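Local coordinates for phosphate-binding protein PstS 2 (Streptococcus pneumoniae, PDB 4H1X) that probably captures phosphate outside the cell membrane as the solute-binding lipoprotein of the PstSACB ABC transporter, which imports phosphate, at residues 170-173 / 174-177. Numbering follows the deposited sequence. Where two conformers were deposited one is given.
Sequences MEKL and AEAY
The backbone oxygen of K172 is gripped twice: A176 N donates to K172 O at 3.1 Å, the helical i to i+4 bond, and a water donates to the same oxygen at 2.8 Å. That water also donates to E175 OE1, at 3.2 Å, and thus ties the carboxylate back to the helix. A second water accepts from K172 NZ (2.7 Å) and donates to E175 OE2 (2.6 Å). The two chains run alongside each other in the same direction; a turn in the lysine (chi2 -64°) brings K172 CD within 3.9 Å of E175 OE1, beside the outstretched glutamate. K172 NZ stops 4.6 Å from E175 OE1, too far for a salt bridge. Another flank of helix 164-180, the connection in the beta-alpha-beta unit of strands 155-162 and 183-190, is buried: selenomethionine M170 packs on F121 and I188, and Y177, its ring edge-to-face with F121, hydrogen-bonds D120 through OH. This part of the helix is therefore amphipathic, and toward its more exposed side the i to i+3 pair of opposite charges is coupled through water, an attraction probably weaker than direct contact would give.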
HETATM    1  N   MSE A 170       2.557  10.150  -3.325  1.00  9.00           N
HETATM    2  CA  MSE A 170       2.806  11.505  -2.833  1.00  9.78           C
HETATM    3  C   MSE A 170       3.475  12.339  -3.927  1.00 12.94           C
HETATM    4  O   MSE A 170       3.099  13.496  -4.114  1.00 11.82           O
HETATM    5  CB  MSE A 170       3.669  11.454  -1.564  1.00 11.16           C
HETATM    6  CG  MSE A 170       3.804  12.785  -0.890  1.00 17.16           C
HETATM    7 SE   MSE A 170       2.019  13.618  -0.562  0.75 21.71          SE
HETATM    8  CE  MSE A 170       1.214  12.414   0.489  1.00 17.91           C
ATOM      9  N   GLU A 171       4.432  11.735  -4.679  1.00 10.23           N
ATOM     10  CA  GLU A 171       5.120  12.394  -5.793  0.50 10.94           C
ATOM     11  C   GLU A 171       4.079  12.849  -6.844  1.00 13.87           C
ATOM     12  O   GLU A 171       4.131  13.988  -7.304  1.00 13.26           O
ATOM     13  CB  GLU A 171       6.182  11.455  -6.401  0.50 12.69           C
ATOM     14  CG  GLU A 171       7.454  11.350  -5.562  0.50 19.30           C
ATOM     15  CD  GLU A 171       8.276  10.068  -5.616  0.50 35.92           C
ATOM     16  OE1 GLU A 171       8.225   9.344  -6.639  0.50 18.92           O
ATOM     17  OE2 GLU A 171       9.017   9.817  -4.638  0.50 28.26           O
ATOM     18  N   LYS A 172       3.107  11.969  -7.188  1.00 11.13           N
ATOM     19  CA  LYS A 172       2.058  12.312  -8.182  1.00 11.14           C
ATOM     20  C   LYS A 172       1.210  13.504  -7.665  1.00 13.02           C
ATOM     21  O   LYS A 172       0.866  14.425  -8.420  1.00 11.29           O
ATOM     22  CB  LYS A 172       1.149  11.091  -8.489  1.00 11.37           C
ATOM     23  CG  LYS A 172       1.857   9.840  -9.070  1.00 13.57           C
ATOM     24  CD  LYS A 172       2.463  10.109 -10.440  1.00 14.75           C
ATOM     25  CE  LYS A 172       2.965   8.823 -11.071  1.00 15.51           C
ATOM     26  NZ  LYS A 172       3.738   9.114 -12.301  1.00 18.29           N
ATOM     27  N   LEU A 173       0.899  13.484  -6.376  1.00 11.10           N
ATOM     28  CA  LEU A 173       0.089  14.552  -5.759  1.00  9.18           C
ATOM     29  C   LEU A 173       0.875  15.857  -5.730  1.00 13.05           C
ATOM     30  O   LEU A 173       0.307  16.892  -6.101  1.00 11.87           O
ATOM     31  CB  LEU A 173      -0.391  14.156  -4.370  1.00  7.64           C
ATOM     32  CG  LEU A 173      -1.496  13.069  -4.357  1.00  9.40           C
ATOM     33  CD1 LEU A 173      -1.614  12.414  -2.985  1.00 11.13           C
ATOM     34  CD2 LEU A 173      -2.894  13.648  -4.792  1.00 10.35           C
ATOM     35  N   ALA A 174       2.185  15.797  -5.389  1.00 10.40           N
ATOM     36  CA  ALA A 174       3.056  16.971  -5.414  1.00 11.68           C
ATOM     37  C   ALA A 174       3.155  17.546  -6.834  1.00 13.72           C
ATOM     38  O   ALA A 174       3.070  18.764  -6.985  1.00 12.26           O
ATOM     39  CB  ALA A 174       4.436  16.615  -4.897  1.00 13.23           C
ATOM     40  N   GLU A 175       3.271  16.683  -7.876  1.00 12.51           N
ATOM     41  CA  GLU A 175       3.364  17.154  -9.276  1.00 13.64           C
ATOM     42  C   GLU A 175       2.125  17.946  -9.658  1.00 16.12           C
ATOM     43  O   GLU A 175       2.237  19.033 -10.247  1.00 15.50           O
ATOM     44  CB  GLU A 175       3.485  15.962 -10.246  1.00 16.17           C
ATOM     45  CG  GLU A 175       4.784  15.191 -10.223  1.00 23.20           C
ATOM     46  CD  GLU A 175       4.734  13.981 -11.139  1.00 32.32           C
ATOM     47  OE1 GLU A 175       3.634  13.624 -11.620  1.00 18.04           O
ATOM     48  OE2 GLU A 175       5.807  13.394 -11.389  1.00 27.30           O
ATOM     49  N   ALA A 176       0.931  17.381  -9.356  1.00 12.20           N
ATOM     50  CA  ALA A 176      -0.344  18.026  -9.716  1.00 12.84           C
ATOM     51  C   ALA A 176      -0.514  19.336  -8.945  1.00 15.29           C
ATOM     52  O   ALA A 176      -0.958  20.321  -9.525  1.00 15.27           O
ATOM     53  CB  ALA A 176      -1.514  17.080  -9.448  1.00 13.68           C
ATOM     54  N   TYR A 177      -0.098  19.363  -7.663  1.00 12.11           N
ATOM     55  CA  TYR A 177      -0.188  20.569  -6.846  1.00 11.98           C
ATOM     56  C   TYR A 177       0.739  21.676  -7.370  1.00 18.05           C
ATOM     57  O   TYR A 177       0.321  22.833  -7.428  1.00 17.58           O
ATOM     58  CB  TYR A 177       0.146  20.260  -5.383  1.00 11.33           C
ATOM     59  CG  TYR A 177       0.002  21.456  -4.460  1.00 11.22           C
ATOM     60  CD1 TYR A 177      -1.248  21.850  -3.990  1.00 11.57           C
ATOM     61  CD2 TYR A 177       1.122  22.144  -3.998  1.00 12.37           C
ATOM     62  CE1 TYR A 177      -1.377  22.890  -3.065  1.00 12.22           C
ATOM     63  CE2 TYR A 177       1.003  23.209  -3.108  1.00 13.14           C
ATOM     64  CZ  TYR A 177      -0.248  23.564  -2.632  1.00 18.11           C
ATOM     65  OH  TYR A 177      -0.373  24.614  -1.765  1.00 17.29           O
TER
HETATM   66  O   HOH W   1       0.527  13.893 -11.133  1.00 15.92           O
HETATM   67  O   HOH W   2       5.660  10.865 -11.711  1.00 26.42           O